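Local coordinates for putative signal recognition particle protein (Chaetomium thermophilum, PDB 5CK4), which binds guanine nucleotides as an Arf-like GTPase, the beta subunit of the signal recognition particle receptor, and probably acts at the endoplasmic reticulum membrane, at residues 130-139 and 158-166; 289-297 and 307-315. All blocks are in the same frame, centred on the assembly; numbering follows the deposited sequence.

Following the chain from its N terminus, strand 21-25, the phosphate-binding loop and helix 32-40 come first, and contact 1 closes later, where strand 159-170 returns antiparallel beside strand 136-140. Most of the intervening loop, 142-157, is not modelled. Contact 2 closes after contact 1, in series and without nesting, when helix 306-313 returns along strand 291-295 and the short GDP-binding loop between them is shut. The same sheet carries both contacts, whose centres lie about 18 Å apart. They meet where Ile312 of contact 2 packs on Ala164 and Ile166 of contact 1, tying the C-terminal helix to strand 159-170.

Contact 1 (130-139 and 158-166); sequences LLNPSPSLTI and YKSKLKAVI
Leu137 and Ser160 face each other as the hydrogen-bonded pair of a short antiparallel run: Leu137 N gives to Ser160 O at 2.8 Å, and Ser160 N returns the bond to Leu137 O. The pairing is carried on by Ile139 N, which donates to Tyr158 O. At the other end Pro135 O takes a longer bond from Leu162 N, 3.3 Å, nearly straight at its hydrogen (171°) though the donor sits off the carbonyl plane.

Lys159 can be followed outward from its backbone. Its CB rises on the face of the sheet shared with Ser136, Thr138 and Lys161, and bends at chi2 (-65°) and chi3 (-66°) curl the chain back over strand 136-139. Lys159 CD passes Thr138 OG1 at 3.9 Å, its CE rests against Ser136 CB at 3.6 Å, and the ammonium ends between two oxygens: Lys159 NZ bonds Thr138 OG1 at 3.2 Å and, weakly, Ser136 O.

Leu137 and Ser160 share the other face; Ser160 OG turns to Leu19 O and Ser21 OG, and Leu137 packs on Leu23 and Ile114 of the neighbouring strands. Ile139 CG1 lies against Ser160 CB. An apolar cluster gathers at the Pro135 end. Leu162 CD2 meets the CG corner of the Pro135 ring at 3.7 Å, the two side chains crossing at about a right angle, and Leu130 CD2 comes in from the end of helix 123-131 to touch both this methyl and Val165 CG2. Leu130 also leans on helix 180-201.

Two chemistries thus share the contact. Apolar packing beside Pro135 ties strand 136-139 and the end of helix 123-131 to strand 159-166 of the central sheet, whereas on the face of Ser136 and Thr138 a lysine curled back over its partner strand holds a hydroxyl and, less firmly, a carbonyl, an electrostatic clasp that adds to the backbone bonds.

Contact 2 (289-297 and 307-315); sequences MEVEVMGGN and RWWRWIGER. With GDP (guanosine-5'-diphosphate), chain C.
Glu290 opens the contact by clasping Arg315 side-on, the carboxylate and guanidinium planes 55° apart. Arg315 NE reaches Glu290 OE1 at 3.0 Å from above the carboxylate plane, and Arg315 NH2 meets Glu290 OE2 at 2.8 Å on its syn side, somewhat out of the carboxylate plane. The guanidinium lies over Trp311, with Trp311 NE1 above its centre, and its NH1 bonds Trp311 O. Replacing Arg315 with an alanine would probably leave the Glu290 carboxylate without its ionic mate and strip a cover from one face of the Trp311 indole.

Two residues on, Glu292 stands with its carboxylate almost perpendicular to that indole. Its OE1 accepts from Trp311 NE1 at 2.7 Å, met from well above the carboxylate plane. The positive charge of Arg315 lies nearby and is likely to favour the ionised form of Glu292.

Met294 fills the space between helix and strand. With CG anti to the backbone N (chi1 -178°), the chain runs out toward the helix and then bends at chi3. Met294 SD sits over one face of the Arg307 guanidinium, off toward its rim, and 3.8 Å from Trp308 CD1, a Met-aromatic contact, while Met294 CE presses on Trp311 CD1 at 3.6 Å. Met294 O receives a straight bond from Trp308 NE1 (169° at the hydrogen), the donor standing above the carbonyl plane. A water bridges Gly295 O to Trp308 N, weakly at the latter. Trp308 CZ2 then nestles 3.4 Å from Gly296 CA, where any CB would collide with the ring.

Asn297 finally passes beside GDP, its CA 3.5 Å from GDP O6, and its side chain bonds Gly304 N and Ile299 O. A last strand, a guanine-binding loop and a C-terminal helix packed back on the sheet form the closing unit of the small-GTPase fold.

Contact 1 (130-139 and 158-166)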
loop_
_atom_site.group_PDB
_atom_site.type_symbol
_atom_site.label_atom_id
_atom_site.label_comp_id
_atom_site.label_asym_id
_atom_site.label_seq_id
_atom_site.Cartn_x
_atom_site.Cartn_y
_atom_site.Cartn_z
ATOM N N LEU A 130 5.204 1.609 9.635
ATOM C CA LEU A 130 3.770 1.880 9.661
ATOM C C LEU A 130 3.207 1.936 11.083
ATOM O O LEU A 130 2.136 2.477 11.305
ATOM C CB LEU A 130 3.015 0.864 8.795
ATOM C CG LEU A 130 3.546 0.792 7.348
ATOM C CD1 LEU A 130 2.883 -0.309 6.509
ATOM C CD2 LEU A 130 3.402 2.132 6.659
ATOM N N LEU A 131 3.949 1.394 12.045
ATOM C CA LEU A 131 3.513 1.385 13.444
ATOM C C LEU A 131 3.780 2.711 14.155
ATOM O O LEU A 131 3.134 3.041 15.154
ATOM C CB LEU A 131 4.216 0.251 14.194
ATOM C CG LEU A 131 3.819 -1.170 13.774
ATOM C CD1 LEU A 131 4.733 -2.203 14.428
ATOM C CD2 LEU A 131 2.365 -1.429 14.148
ATOM N N ASN A 132 4.727 3.468 13.617
ATOM C CA ASN A 132 5.255 4.668 14.254
ATOM C C ASN A 132 4.301 5.861 14.147
ATOM O O ASN A 132 3.909 6.240 13.048
ATOM C CB ASN A 132 6.594 5.007 13.586
ATOM C CG ASN A 132 7.453 5.934 14.417
ATOM O OD1 ASN A 132 6.954 6.831 15.094
ATOM N ND2 ASN A 132 8.762 5.725 14.357
ATOM N N PRO A 133 3.942 6.471 15.289
ATOM C CA PRO A 133 3.062 7.650 15.323
ATOM C C PRO A 133 3.483 8.771 14.362
ATOM O O PRO A 133 2.619 9.458 13.820
ATOM C CB PRO A 133 3.172 8.119 16.775
ATOM C CG PRO A 133 3.420 6.861 17.537
ATOM C CD PRO A 133 4.282 6.000 16.643
ATOM N N SER A 134 4.786 8.946 14.156
ATOM C CA SER A 134 5.279 9.936 13.199
ATOM C C SER A 134 6.494 9.409 12.443
ATOM O O SER A 134 7.633 9.729 12.788
ATOM C CB SER A 134 5.632 11.247 13.904
ATOM O OG SER A 134 6.011 12.241 12.964
ATOM N N PRO A 135 6.257 8.607 11.398
ATOM C CA PRO A 135 7.382 7.942 10.734
ATOM C C PRO A 135 8.157 8.863 9.798
ATOM O O PRO A 135 7.570 9.621 9.017
ATOM C CB PRO A 135 6.708 6.807 9.949
ATOM C CG PRO A 135 5.333 7.308 9.675
ATOM C CD PRO A 135 4.957 8.232 10.812
ATOM N N SER A 136 9.480 8.803 9.907
ATOM C CA SER A 136 10.361 9.469 8.969
ATOM C C SER A 136 11.321 8.435 8.418
ATOM O O SER A 136 11.810 7.577 9.152
ATOM C CB SER A 136 11.128 10.603 9.644
ATOM O OG SER A 136 10.242 11.628 10.045
ATOM N N LEU A 137 11.574 8.503 7.118
ATOM C CA LEU A 137 12.465 7.550 6.482
ATOM C C LEU A 137 13.861 8.145 6.353
ATOM O O LEU A 137 14.009 9.324 6.045
ATOM C CB LEU A 137 11.934 7.156 5.105
ATOM C CG LEU A 137 10.530 6.551 5.044
ATOM C CD1 LEU A 137 10.278 5.958 3.664
ATOM C CD2 LEU A 137 10.352 5.495 6.119
ATOM N N THR A 138 14.876 7.325 6.602
ATOM C CA THR A 138 16.255 7.731 6.379
ATOM C C THR A 138 16.624 7.477 4.921
ATOM O O THR A 138 16.566 6.340 4.442
ATOM C CB THR A 138 17.226 6.983 7.307
ATOM O OG1 THR A 138 16.896 7.268 8.671
ATOM C CG2 THR A 138 18.655 7.420 7.042
ATOM N N ILE A 139 16.993 8.544 4.221
ATOM C CA ILE A 139 17.226 8.486 2.784
ATOM C C ILE A 139 18.682 8.770 2.427
ATOM O O ILE A 139 19.220 9.811 2.780
ATOM C CB ILE A 139 16.337 9.509 2.038
ATOM C CG1 ILE A 139 14.855 9.288 2.362
ATOM C CG2 ILE A 139 16.579 9.438 0.543
ATOM C CD1 ILE A 139 14.335 7.926 1.969
ATOM N N TYR A 158 18.618 14.295 5.425
ATOM C CA TYR A 158 18.292 13.018 4.800
ATOM C C TYR A 158 17.124 12.322 5.493
ATOM O O TYR A 158 17.028 11.093 5.491
ATOM C CB TYR A 158 19.517 12.100 4.759
ATOM C CG TYR A 158 20.480 12.271 5.913
ATOM C CD1 TYR A 158 20.249 11.658 7.136
ATOM C CD2 TYR A 158 21.629 13.035 5.770
ATOM C CE1 TYR A 158 21.133 11.810 8.192
ATOM C CE2 TYR A 158 22.518 13.195 6.817
ATOM C CZ TYR A 158 22.266 12.580 8.025
ATOM O OH TYR A 158 23.153 12.740 9.068
ATOM N N LYS A 159 16.238 13.115 6.085
ATOM C CA LYS A 159 15.023 12.583 6.687
ATOM C C LYS A 159 13.812 13.006 5.865
ATOM O O LYS A 159 13.680 14.174 5.499
ATOM C CB LYS A 159 14.881 13.059 8.134
ATOM C CG LYS A 159 16.002 12.591 9.056
ATOM C CD LYS A 159 16.002 11.076 9.214
ATOM C CE LYS A 159 14.744 10.594 9.929
ATOM N NZ LYS A 159 14.679 9.108 10.038
ATOM N N SER A 160 12.933 12.054 5.573
ATOM C CA SER A 160 11.754 12.339 4.767
ATOM C C SER A 160 10.473 11.877 5.458
ATOM O O SER A 160 10.388 10.751 5.944
ATOM C CB SER A 160 11.871 11.679 3.393
ATOM O OG SER A 160 10.696 11.893 2.631
ATOM N N LYS A 161 9.478 12.755 5.493
ATOM C CA LYS A 161 8.203 12.444 6.130
ATOM C C LYS A 161 7.364 11.476 5.284
ATOM O O LYS A 161 7.116 11.719 4.102
ATOM C CB LYS A 161 7.434 13.740 6.402
ATOM C CG LYS A 161 6.112 13.563 7.127
ATOM C CD LYS A 161 5.676 14.881 7.775
ATOM C CE LYS A 161 4.268 14.795 8.349
ATOM N NZ LYS A 161 3.266 14.476 7.288
ATOM N N LEU A 162 6.939 10.373 5.897
ATOM C CA LEU A 162 6.073 9.403 5.227
ATOM C C LEU A 162 4.639 9.928 5.159
ATOM O O LEU A 162 4.029 10.203 6.192
ATOM C CB LEU A 162 6.104 8.072 5.973
ATOM C CG LEU A 162 5.232 6.971 5.372
ATOM C CD1 LEU A 162 5.700 6.630 3.960
ATOM C CD2 LEU A 162 5.250 5.744 6.272
ATOM N N LYS A 163 4.095 10.076 3.953
ATOM C CA LYS A 163 2.755 10.650 3.809
ATOM C C LYS A 163 1.738 9.745 3.113
ATOM O O LYS A 163 0.535 10.021 3.140
ATOM C CB LYS A 163 2.813 12.008 3.106
ATOM C CG LYS A 163 3.589 13.066 3.883
ATOM C CD LYS A 163 3.125 14.471 3.542
ATOM C CE LYS A 163 1.731 14.752 4.097
ATOM N NZ LYS A 163 1.428 16.219 4.149
ATOM N N ALA A 164 2.206 8.670 2.490
ATOM C CA ALA A 164 1.286 7.738 1.840
ATOM C C ALA A 164 1.927 6.399 1.553
ATOM O O ALA A 164 3.146 6.257 1.593
ATOM C CB ALA A 164 0.720 8.334 0.549
ATOM N N VAL A 165 1.083 5.424 1.239
ATOM C CA VAL A 165 1.531 4.086 0.892
ATOM C C VAL A 165 0.878 3.679 -0.418
ATOM O O VAL A 165 -0.320 3.860 -0.596
ATOM C CB VAL A 165 1.094 3.076 1.977
ATOM C CG1 VAL A 165 1.265 1.612 1.487
ATOM C CG2 VAL A 165 1.865 3.313 3.252
ATOM N N ILE A 166 1.663 3.150 -1.348
ATOM C CA ILE A 166 1.067 2.446 -2.474
ATOM C C ILE A 166 1.295 0.950 -2.269
ATOM O O ILE A 166 2.444 0.505 -2.118
ATOM C CB ILE A 166 1.687 2.882 -3.812
ATOM C CG1 ILE A 166 1.390 4.356 -4.097
ATOM C CG2 ILE A 166 1.165 1.993 -4.947
ATOM C CD1 ILE A 166 2.150 4.906 -5.341
#

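Contact 2 (289-297 and 307-315)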
loop_
_atom_site.group_PDB
_atom_site.type_symbol
_atom_site.label_atom_id
_atom_site.label_comp_id
_atom_site.label_asym_id
_atom_site.label_seq_id
_atom_site.Cartn_x
_atom_site.Cartn_y
_atom_site.Cartn_z
ATOM N N MET A 289 -8.331 6.425 7.980
ATOM C CA MET A 289 -7.479 5.771 6.990
ATOM C C MET A 289 -8.223 5.661 5.657
ATOM O O MET A 289 -9.138 4.854 5.520
ATOM C CB MET A 289 -7.084 4.362 7.472
ATOM C CG MET A 289 -6.054 4.323 8.611
ATOM S SD MET A 289 -5.772 2.626 9.195
ATOM C CE MET A 289 -5.573 1.820 7.596
ATOM N N GLU A 290 -7.842 6.483 4.683
ATOM C CA GLU A 290 -8.460 6.387 3.368
ATOM C C GLU A 290 -7.783 5.276 2.573
ATOM O O GLU A 290 -6.575 5.297 2.394
ATOM C CB GLU A 290 -8.367 7.721 2.632
ATOM C CG GLU A 290 -9.181 7.756 1.354
ATOM C CD GLU A 290 -9.063 9.084 0.629
ATOM O OE1 GLU A 290 -8.357 9.983 1.138
ATOM O OE2 GLU A 290 -9.683 9.224 -0.444
ATOM N N VAL A 291 -8.569 4.304 2.103
ATOM C CA VAL A 291 -8.023 3.153 1.389
ATOM C C VAL A 291 -8.808 2.997 0.100
ATOM O O VAL A 291 -10.033 2.861 0.148
ATOM C CB VAL A 291 -8.094 1.847 2.230
ATOM C CG1 VAL A 291 -7.447 0.693 1.465
ATOM C CG2 VAL A 291 -7.378 2.033 3.574
ATOM N N GLU A 292 -8.128 3.076 -1.048
ATOM C CA GLU A 292 -8.830 3.008 -2.347
ATOM C C GLU A 292 -8.144 2.029 -3.307
ATOM O O GLU A 292 -6.916 1.953 -3.366
ATOM C CB GLU A 292 -8.923 4.406 -2.996
ATOM C CG GLU A 292 -9.761 4.449 -4.288
ATOM C CD GLU A 292 -10.024 5.860 -4.805
ATOM O OE1 GLU A 292 -10.017 6.819 -3.997
ATOM O OE2 GLU A 292 -10.237 6.009 -6.032
ATOM N N VAL A 293 -8.940 1.296 -4.076
ATOM C CA VAL A 293 -8.395 0.347 -5.040
ATOM C C VAL A 293 -8.486 0.996 -6.418
ATOM O O VAL A 293 -9.534 1.538 -6.791
ATOM C CB VAL A 293 -9.173 -0.975 -5.014
ATOM C CG1 VAL A 293 -8.630 -1.960 -6.056
ATOM C CG2 VAL A 293 -9.128 -1.583 -3.617
ATOM N N MET A 294 -7.397 0.971 -7.173
ATOM C CA MET A 294 -7.386 1.649 -8.481
ATOM C C MET A 294 -6.581 0.819 -9.466
ATOM O O MET A 294 -5.469 0.394 -9.154
ATOM C CB MET A 294 -6.786 3.053 -8.358
ATOM C CG MET A 294 -6.781 3.862 -9.678
ATOM S SD MET A 294 -6.234 5.565 -9.441
ATOM C CE MET A 294 -7.249 6.049 -8.039
ATOM N N GLY A 295 -7.141 0.567 -10.644
ATOM C CA GLY A 295 -6.411 -0.172 -11.659
ATOM C C GLY A 295 -5.410 0.671 -12.416
ATOM O O GLY A 295 -5.532 1.900 -12.509
ATOM N N GLY A 296 -4.398 0.009 -12.961
ATOM C CA GLY A 296 -3.434 0.675 -13.820
ATOM C C GLY A 296 -2.451 -0.313 -14.411
ATOM O O GLY A 296 -2.588 -1.524 -14.216
ATOM N N ASN A 297 -1.465 0.201 -15.140
ATOM C CA ASN A 297 -0.417 -0.630 -15.716
ATOM C C ASN A 297 0.845 0.188 -15.976
ATOM O O ASN A 297 0.773 1.380 -16.273
ATOM C CB ASN A 297 -0.918 -1.315 -16.997
ATOM C CG ASN A 297 -1.306 -0.322 -18.080
ATOM O OD1 ASN A 297 -2.323 0.356 -17.971
ATOM N ND2 ASN A 297 -0.494 -0.228 -19.125
ATOM N N ARG A 307 -3.239 8.039 -13.224
ATOM C CA ARG A 307 -4.287 8.145 -12.211
ATOM C C ARG A 307 -3.743 7.823 -10.819
ATOM O O ARG A 307 -4.171 8.423 -9.830
ATOM C CB ARG A 307 -5.478 7.238 -12.526
ATOM C CG ARG A 307 -6.293 7.667 -13.736
ATOM C CD ARG A 307 -7.754 7.271 -13.570
ATOM N NE ARG A 307 -8.352 7.910 -12.397
ATOM C CZ ARG A 307 -9.045 7.267 -11.459
ATOM N NH1 ARG A 307 -9.244 5.955 -11.548
ATOM N NH2 ARG A 307 -9.543 7.941 -10.430
ATOM N N TRP A 308 -2.810 6.875 -10.743
ATOM C CA TRP A 308 -2.157 6.559 -9.474
ATOM C C TRP A 308 -1.395 7.780 -8.966
ATOM O O TRP A 308 -1.522 8.147 -7.802
ATOM C CB TRP A 308 -1.175 5.393 -9.622
ATOM C CG TRP A 308 -1.763 4.035 -9.841
ATOM C CD1 TRP A 308 -3.005 3.598 -9.495
ATOM C CD2 TRP A 308 -1.098 2.915 -10.447
ATOM N NE1 TRP A 308 -3.162 2.280 -9.859
ATOM C CE2 TRP A 308 -2.005 1.841 -10.447
ATOM C CE3 TRP A 308 0.171 2.731 -11.011
ATOM C CZ2 TRP A 308 -1.675 0.585 -10.959
ATOM C CZ3 TRP A 308 0.496 1.486 -11.526
ATOM C CH2 TRP A 308 -0.425 0.429 -11.498
ATOM N N TRP A 309 -0.603 8.410 -9.838
ATOM C CA TRP A 309 0.190 9.574 -9.440
ATOM C C TRP A 309 -0.689 10.741 -8.998
ATOM O O TRP A 309 -0.319 11.503 -8.105
ATOM C CB TRP A 309 1.111 10.065 -10.572
ATOM C CG TRP A 309 2.048 9.036 -11.179
ATOM C CD1 TRP A 309 2.325 8.883 -12.506
ATOM C CD2 TRP A 309 2.832 8.040 -10.492
ATOM N NE1 TRP A 309 3.222 7.860 -12.692
ATOM C CE2 TRP A 309 3.546 7.322 -11.475
ATOM C CE3 TRP A 309 2.993 7.683 -9.149
ATOM C CZ2 TRP A 309 4.405 6.271 -11.157
ATOM C CZ3 TRP A 309 3.844 6.637 -8.838
ATOM C CH2 TRP A 309 4.543 5.949 -9.836
ATOM N N ARG A 310 -1.840 10.889 -9.642
ATOM C CA ARG A 310 -2.763 11.974 -9.323
ATOM C C ARG A 310 -3.374 11.783 -7.936
ATOM O O ARG A 310 -3.469 12.726 -7.152
ATOM C CB ARG A 310 -3.873 12.036 -10.372
ATOM C CG ARG A 310 -4.850 13.180 -10.208
ATOM C CD ARG A 310 -5.712 13.329 -11.461
ATOM N NE ARG A 310 -4.905 13.565 -12.663
ATOM C CZ ARG A 310 -4.635 12.647 -13.590
ATOM N NH1 ARG A 310 -5.107 11.414 -13.466
ATOM N NH2 ARG A 310 -3.890 12.960 -14.645
ATOM N N TRP A 311 -3.779 10.549 -7.646
ATOM C CA TRP A 311 -4.404 10.217 -6.368
ATOM C C TRP A 311 -3.463 10.536 -5.203
ATOM O O TRP A 311 -3.863 11.168 -4.219
ATOM C CB TRP A 311 -4.802 8.737 -6.360
ATOM C CG TRP A 311 -5.685 8.313 -5.222
ATOM C CD1 TRP A 311 -7.051 8.276 -5.211
ATOM C CD2 TRP A 311 -5.261 7.850 -3.932
ATOM N NE1 TRP A 311 -7.502 7.820 -3.994
ATOM C CE2 TRP A 311 -6.422 7.555 -3.191
ATOM C CE3 TRP A 311 -4.013 7.671 -3.329
ATOM C CZ2 TRP A 311 -6.369 7.080 -1.886
ATOM C CZ3 TRP A 311 -3.965 7.196 -2.027
ATOM C CH2 TRP A 311 -5.134 6.908 -1.323
ATOM N N ILE A 312 -2.207 10.114 -5.335
ATOM C CA ILE A 312 -1.186 10.375 -4.320
ATOM C C ILE A 312 -0.863 11.858 -4.209
ATOM O O ILE A 312 -0.798 12.418 -3.108
ATOM C CB ILE A 312 0.113 9.597 -4.621
ATOM C CG1 ILE A 312 -0.135 8.087 -4.540
ATOM C CG2 ILE A 312 1.224 10.013 -3.666
ATOM C CD1 ILE A 312 -0.370 7.560 -3.141
ATOM N N GLY A 313 -0.660 12.490 -5.361
ATOM C CA GLY A 313 -0.373 13.913 -5.420
ATOM C C GLY A 313 -1.405 14.790 -4.732
ATOM O O GLY A 313 -1.060 15.815 -4.151
ATOM N N GLU A 314 -2.673 14.396 -4.792
ATOM C CA GLU A 314 -3.736 15.188 -4.167
ATOM C C GLU A 314 -3.805 15.002 -2.649
ATOM O O GLU A 314 -4.572 15.687 -1.971
ATOM C CB GLU A 314 -5.093 14.852 -4.785
ATOM C CG GLU A 314 -5.270 15.370 -6.197
ATOM C CD GLU A 314 -6.542 14.870 -6.849
ATOM O OE1 GLU A 314 -7.251 14.050 -6.227
ATOM O OE2 GLU A 314 -6.829 15.296 -7.986
ATOM N N ARG A 315 -2.992 14.095 -2.117
ATOM C CA ARG A 315 -3.126 13.692 -0.715
ATOM C C ARG A 315 -1.887 13.856 0.163
ATOM O O ARG A 315 -1.901 13.451 1.322
ATOM C CB ARG A 315 -3.611 12.241 -0.630
ATOM C CG ARG A 315 -5.081 12.078 -0.930
ATOM C CD ARG A 315 -5.434 10.640 -1.246
ATOM N NE ARG A 315 -6.872 10.515 -1.446
ATOM C CZ ARG A 315 -7.490 10.803 -2.588
ATOM N NH1 ARG A 315 -6.789 11.227 -3.640
ATOM N NH2 ARG A 315 -8.809 10.673 -2.677
HETATM P PB GDP C . 8.903 -6.393 -8.390
HETATM O O1B GDP C . 9.950 -5.335 -8.196
HETATM O O2B GDP C . 7.658 -6.026 -7.595
HETATM O O3B GDP C . 9.348 -7.761 -7.929
HETATM O O3A GDP C . 8.440 -6.505 -9.921
HETATM P PA GDP C . 9.294 -6.137 -11.242
HETATM O O1A GDP C . 9.431 -4.655 -11.391
HETATM O O2A GDP C . 10.615 -6.863 -11.293
HETATM O "O5'" GDP C . 8.237 -6.709 -12.289
HETATM C "C5'" GDP C . 7.953 -8.098 -12.322
HETATM C "C4'" GDP C . 7.604 -8.460 -13.756
HETATM O "O4'" GDP C . 6.330 -7.903 -14.089
HETATM C "C3'" GDP C . 8.602 -7.887 -14.754
HETATM O "O3'" GDP C . 8.725 -8.837 -15.814
HETATM C "C2'" GDP C . 7.912 -6.651 -15.298
HETATM O "O2'" GDP C . 8.293 -6.342 -16.636
HETATM C "C1'" GDP C . 6.463 -7.081 -15.255
HETATM N N9 GDP C . 5.533 -5.935 -15.171
HETATM C C8 GDP C . 5.602 -4.872 -14.342
HETATM N N7 GDP C . 4.541 -4.043 -14.549
HETATM C C5 GDP C . 3.779 -4.602 -15.501
HETATM C C6 GDP C . 2.534 -4.252 -16.199
HETATM O O6 GDP C . 1.921 -3.203 -15.892
HETATM N N1 GDP C . 2.076 -5.115 -17.125
HETATM C C2 GDP C . 2.728 -6.251 -17.457
HETATM N N2 GDP C . 2.214 -7.063 -18.413
HETATM N N3 GDP C . 3.884 -6.629 -16.862
HETATM C C4 GDP C . 4.439 -5.847 -15.904
HETATM O O HOH W 1 -3.637 4.389 -13.036
#